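Local coordinates for protein nickel-dependent hydrogenase large subunit (Allochromatium vinosum, PDB 3MYR) that reversibly oxidises molecular hydrogen at a nickel-iron centre as the large subunit of a heterodimeric hydrogenase, probably recycling hydrogen produced by nitrogenase, at residues B[83-96]-B[284-296]. Sequence-based numbering, arbitrary orientation.
Sequences ELPLNAQLIRNLMI and YGDLPTGASLDPA
A water molecule bridges Ala291 and Leu84: it donates to Ala291 O at 2.8 Å and accepts from Leu84 N, joining the loop to the residues just before the helix. The end of the Gln89 side chain lies beside the same carbonyl oxygen. With CG anti to the backbone N (chi1 -167°), Gln89 CG lies against Gly290 O; the bend at chi2 then turns the rest of the side chain across the Pro288 ring at about a right angle. Here the N-terminal turns of the long helix 86-112, with Pro85 at the N-cap, pack against the end of strand 281-288, half of a two-stranded antiparallel hairpin with 300-305, and the loop that follows it; the N-to-C directions of 86-96 and 286-288 differ by 141°. At the helix start the methyl of Ala291 lies against Leu84 O (CB to O 3.6 Å), while Leu86 reaches Ala291 N with CD1. Two turns on, Leu287 CD2 fits between the Asn93 amide and Ile96, 3.8 Å from Ile96 CG2. Asp286 OD2 accepts from Leu287 N at 2.6 Å, on its anti side, and also pairs with Arg74 of helix 67-80. That helix touches Ile96 too, and the side chain of Ile96 is about 10 Å from the bound Ni-Fe oxidized active center (NFV).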
loop_
_atom_site.group_PDB
_atom_site.type_symbol
_atom_site.label_atom_id
_atom_site.label_comp_id
_atom_site.label_asym_id
_atom_site.label_seq_id
_atom_site.Cartn_x
_atom_site.Cartn_y
_atom_site.Cartn_z
ATOM N N GLU B 83 -18.347 18.387 -10.887
ATOM C CA GLU B 83 -17.666 17.798 -12.080
ATOM C C GLU B 83 -16.222 18.272 -12.162
ATOM O O GLU B 83 -15.949 19.460 -11.986
ATOM C CB GLU B 83 -18.338 18.301 -13.393
ATOM C CG GLU B 83 -19.735 17.784 -13.669
ATOM C CD GLU B 83 -19.732 16.522 -14.543
ATOM O OE1 GLU B 83 -18.893 16.413 -15.512
ATOM O OE2 GLU B 83 -20.587 15.645 -14.250
ATOM N N LEU B 84 -15.305 17.384 -12.501
ATOM C CA LEU B 84 -13.906 17.770 -12.650
ATOM C C LEU B 84 -13.677 18.410 -14.002
ATOM O O LEU B 84 -14.206 17.917 -14.990
ATOM C CB LEU B 84 -13.008 16.536 -12.643
ATOM C CG LEU B 84 -12.734 15.757 -11.383
ATOM C CD1 LEU B 84 -11.491 14.860 -11.631
ATOM C CD2 LEU B 84 -12.524 16.682 -10.223
ATOM N N PRO B 85 -12.686 19.307 -14.091
ATOM C CA PRO B 85 -12.166 19.675 -15.420
ATOM C C PRO B 85 -11.419 18.519 -16.072
ATOM O O PRO B 85 -10.799 17.669 -15.385
ATOM C CB PRO B 85 -11.162 20.808 -15.124
ATOM C CG PRO B 85 -11.315 21.142 -13.642
ATOM C CD PRO B 85 -11.942 19.931 -12.984
ATOM N N LEU B 86 -11.385 18.507 -17.400
ATOM C CA LEU B 86 -10.793 17.365 -18.126
ATOM C C LEU B 86 -9.329 17.126 -17.663
ATOM O O LEU B 86 -8.910 15.976 -17.492
ATOM C CB LEU B 86 -10.832 17.605 -19.636
ATOM C CG LEU B 86 -10.255 16.494 -20.520
ATOM C CD1 LEU B 86 -10.864 15.108 -20.231
ATOM C CD2 LEU B 86 -10.573 16.865 -22.013
ATOM N N ASN B 87 -8.543 18.194 -17.512
ATOM C CA ASN B 87 -7.102 17.983 -17.247
ATOM C C ASN B 87 -6.979 17.297 -15.896
ATOM O O ASN B 87 -6.109 16.451 -15.705
ATOM C CB ASN B 87 -6.346 19.302 -17.157
ATOM C CG ASN B 87 -6.198 19.971 -18.486
ATOM O OD1 ASN B 87 -6.164 19.308 -19.521
ATOM N ND2 ASN B 87 -6.122 21.333 -18.482
ATOM N N ALA B 88 -7.869 17.628 -14.946
ATOM C CA ALA B 88 -7.776 16.970 -13.649
ATOM C C ALA B 88 -8.049 15.468 -13.800
ATOM O O ALA B 88 -7.426 14.612 -13.135
ATOM C CB ALA B 88 -8.757 17.613 -12.635
ATOM N N GLN B 89 -9.038 15.139 -14.615
ATOM C CA GLN B 89 -9.432 13.766 -14.771
ATOM C C GLN B 89 -8.323 12.952 -15.448
ATOM O O GLN B 89 -8.012 11.844 -15.015
ATOM C CB GLN B 89 -10.766 13.650 -15.553
ATOM C CG GLN B 89 -11.348 12.215 -15.445
ATOM C CD GLN B 89 -12.053 11.943 -14.084
ATOM O OE1 GLN B 89 -13.278 12.061 -13.968
ATOM N NE2 GLN B 89 -11.296 11.516 -13.099
ATOM N N LEU B 90 -7.666 13.531 -16.455
ATOM C CA LEU B 90 -6.526 12.887 -17.128
ATOM C C LEU B 90 -5.358 12.707 -16.195
ATOM O O LEU B 90 -4.662 11.668 -16.208
ATOM C CB LEU B 90 -6.041 13.721 -18.299
ATOM C CG LEU B 90 -6.737 13.496 -19.663
ATOM C CD1 LEU B 90 -7.574 12.283 -19.930
ATOM C CD2 LEU B 90 -7.090 14.673 -20.403
ATOM N N ILE B 91 -5.075 13.749 -15.425
ATOM C CA ILE B 91 -4.008 13.622 -14.441
ATOM C C ILE B 91 -4.312 12.520 -13.394
ATOM O O ILE B 91 -3.435 11.721 -13.100
ATOM C CB ILE B 91 -3.635 14.966 -13.804
ATOM C CG1 ILE B 91 -2.929 15.819 -14.885
ATOM C CG2 ILE B 91 -2.695 14.712 -12.484
ATOM C CD1 ILE B 91 -2.861 17.409 -14.528
ATOM N N ARG B 92 -5.572 12.432 -12.928
ATOM C CA ARG B 92 -5.893 11.397 -12.005
ATOM C C ARG B 92 -5.720 10.009 -12.648
ATOM O O ARG B 92 -5.183 9.136 -12.013
ATOM C CB ARG B 92 -7.291 11.527 -11.405
ATOM C CG ARG B 92 -7.383 12.589 -10.267
ATOM C CD ARG B 92 -8.905 12.757 -9.817
ATOM N NE ARG B 92 -9.090 13.802 -8.812
ATOM C CZ ARG B 92 -10.266 14.104 -8.270
ATOM N NH1 ARG B 92 -11.354 13.336 -8.554
ATOM N NH2 ARG B 92 -10.338 15.104 -7.401
ATOM N N ASN B 93 -6.170 9.827 -13.890
ATOM C CA ASN B 93 -5.990 8.555 -14.566
ATOM C C ASN B 93 -4.514 8.191 -14.652
ATOM O O ASN B 93 -4.142 7.034 -14.422
ATOM C CB ASN B 93 -6.535 8.563 -16.020
ATOM C CG ASN B 93 -8.052 8.502 -16.098
ATOM O OD1 ASN B 93 -8.629 8.641 -17.214
ATOM N ND2 ASN B 93 -8.716 8.328 -14.971
ATOM N N LEU B 94 -3.688 9.141 -15.100
ATOM C CA LEU B 94 -2.254 8.903 -15.192
ATOM C C LEU B 94 -1.627 8.480 -13.848
ATOM O O LEU B 94 -0.822 7.523 -13.772
ATOM C CB LEU B 94 -1.569 10.178 -15.706
ATOM C CG LEU B 94 -1.737 10.440 -17.218
ATOM C CD1 LEU B 94 -1.397 11.919 -17.563
ATOM C CD2 LEU B 94 -0.820 9.474 -18.035
ATOM N N MET B 95 -2.015 9.150 -12.767
ATOM C CA MET B 95 -1.476 8.818 -11.437
ATOM C C MET B 95 -1.991 7.445 -11.027
ATOM O O MET B 95 -1.261 6.674 -10.409
ATOM C CB MET B 95 -1.917 9.888 -10.428
ATOM C CG MET B 95 -1.239 11.242 -10.679
ATOM S SD MET B 95 -1.772 12.526 -9.485
ATOM C CE MET B 95 -3.515 12.221 -9.166
ATOM N N ILE B 96 -3.257 7.137 -11.333
ATOM C CA ILE B 96 -3.779 5.807 -11.005
ATOM C C ILE B 96 -3.024 4.734 -11.770
ATOM O O ILE B 96 -2.565 3.762 -11.187
ATOM C CB ILE B 96 -5.315 5.678 -11.285
ATOM C CG1 ILE B 96 -6.080 6.581 -10.341
ATOM C CG2 ILE B 96 -5.832 4.150 -11.248
ATOM C CD1 ILE B 96 -7.551 6.851 -10.862
ATOM N N TYR B 284 -16.288 -2.382 -9.455
ATOM C CA TYR B 284 -16.982 -1.113 -9.598
ATOM C C TYR B 284 -16.601 -0.424 -10.901
ATOM O O TYR B 284 -17.322 0.502 -11.335
ATOM C CB TYR B 284 -16.691 -0.197 -8.420
ATOM C CG TYR B 284 -16.997 -0.747 -7.044
ATOM C CD1 TYR B 284 -17.991 -1.732 -6.854
ATOM C CD2 TYR B 284 -16.366 -0.187 -5.894
ATOM C CE1 TYR B 284 -18.308 -2.195 -5.545
ATOM C CE2 TYR B 284 -16.678 -0.670 -4.541
ATOM C CZ TYR B 284 -17.607 -1.704 -4.410
ATOM O OH TYR B 284 -17.876 -2.166 -3.128
ATOM N N GLY B 285 -15.461 -0.808 -11.496
ATOM C CA GLY B 285 -14.997 -0.157 -12.724
ATOM C C GLY B 285 -14.252 1.159 -12.435
ATOM O O GLY B 285 -14.293 1.689 -11.307
ATOM N N ASP B 286 -13.513 1.669 -13.426
ATOM C CA ASP B 286 -12.708 2.875 -13.233
ATOM C C ASP B 286 -12.109 3.350 -14.556
ATOM O O ASP B 286 -12.180 2.635 -15.552
ATOM C CB ASP B 286 -11.560 2.595 -12.255
ATOM C CG ASP B 286 -11.154 3.850 -11.461
ATOM O OD1 ASP B 286 -10.708 3.710 -10.312
ATOM O OD2 ASP B 286 -11.223 4.980 -12.019
ATOM N N LEU B 287 -11.495 4.528 -14.528
ATOM C CA LEU B 287 -10.650 5.040 -15.594
ATOM C C LEU B 287 -11.462 5.517 -16.803
ATOM O O LEU B 287 -11.425 4.915 -17.893
ATOM C CB LEU B 287 -9.522 4.101 -15.984
ATOM C CG LEU B 287 -8.564 3.827 -14.784
ATOM C CD1 LEU B 287 -7.735 2.568 -15.135
ATOM C CD2 LEU B 287 -7.628 5.044 -14.487
ATOM N N PRO B 288 -12.170 6.640 -16.613
ATOM C CA PRO B 288 -13.014 7.191 -17.708
ATOM C C PRO B 288 -12.157 7.861 -18.805
ATOM O O PRO B 288 -11.103 8.382 -18.491
ATOM C CB PRO B 288 -13.874 8.241 -16.979
ATOM C CG PRO B 288 -12.953 8.714 -15.824
ATOM C CD PRO B 288 -12.322 7.394 -15.342
ATOM N N THR B 289 -12.599 7.836 -20.066
ATOM C CA THR B 289 -11.913 8.472 -21.184
ATOM C C THR B 289 -12.016 10.009 -21.129
ATOM O O THR B 289 -11.137 10.718 -21.642
ATOM C CB THR B 289 -12.515 8.042 -22.573
ATOM O OG1 THR B 289 -13.913 8.292 -22.542
ATOM C CG2 THR B 289 -12.280 6.559 -22.878
ATOM N N GLY B 290 -13.046 10.512 -20.452
ATOM C CA GLY B 290 -13.329 11.939 -20.457
ATOM C C GLY B 290 -13.482 12.503 -19.059
ATOM O O GLY B 290 -13.149 11.850 -18.059
ATOM N N ALA B 291 -13.968 13.744 -18.980
ATOM C CA ALA B 291 -13.976 14.519 -17.731
ATOM C C ALA B 291 -14.952 13.895 -16.764
ATOM O O ALA B 291 -14.655 13.777 -15.557
ATOM C CB ALA B 291 -14.340 15.992 -18.000
ATOM N N SER B 292 -16.110 13.460 -17.270
ATOM C CA SER B 292 -17.126 12.926 -16.365
ATOM C C SER B 292 -16.876 11.443 -15.947
ATOM O O SER B 292 -16.334 10.626 -16.724
ATOM C CB SER B 292 -18.527 13.129 -16.967
ATOM O OG SER B 292 -19.230 11.920 -16.969
ATOM N N LEU B 293 -17.194 11.124 -14.693
ATOM C CA LEU B 293 -16.910 9.781 -14.144
ATOM C C LEU B 293 -18.047 8.835 -14.562
ATOM O O LEU B 293 -18.827 8.366 -13.737
ATOM C CB LEU B 293 -16.812 9.854 -12.622
ATOM C CG LEU B 293 -15.759 9.102 -11.797
ATOM C CD1 LEU B 293 -16.324 8.211 -10.728
ATOM C CD2 LEU B 293 -14.635 8.431 -12.600
ATOM N N ASP B 294 -18.164 8.602 -15.866
ATOM C CA ASP B 294 -19.319 7.951 -16.437
ATOM C C ASP B 294 -18.931 6.501 -16.691
ATOM O O ASP B 294 -18.010 6.234 -17.471
ATOM C CB ASP B 294 -19.662 8.645 -17.740
ATOM C CG ASP B 294 -20.790 7.961 -18.512
ATOM O OD1 ASP B 294 -21.140 8.525 -19.563
ATOM O OD2 ASP B 294 -21.312 6.881 -18.123
ATOM N N PRO B 295 -19.604 5.559 -16.004
ATOM C CA PRO B 295 -19.245 4.135 -16.136
ATOM C C PRO B 295 -19.280 3.634 -17.561
ATOM O O PRO B 295 -18.554 2.695 -17.856
ATOM C CB PRO B 295 -20.343 3.417 -15.314
ATOM C CG PRO B 295 -20.639 4.376 -14.225
ATOM C CD PRO B 295 -20.678 5.734 -14.997
ATOM N N ALA B 296 -20.086 4.246 -18.446
ATOM C CA ALA B 296 -20.092 3.807 -19.871
ATOM C C ALA B 296 -18.745 4.048 -20.571
ATOM O O ALA B 296 -18.438 3.426 -21.566
ATOM C CB ALA B 296 -21.304 4.449 -20.691
HETATM O O HOH W 1 -15.918 14.553 -13.204
#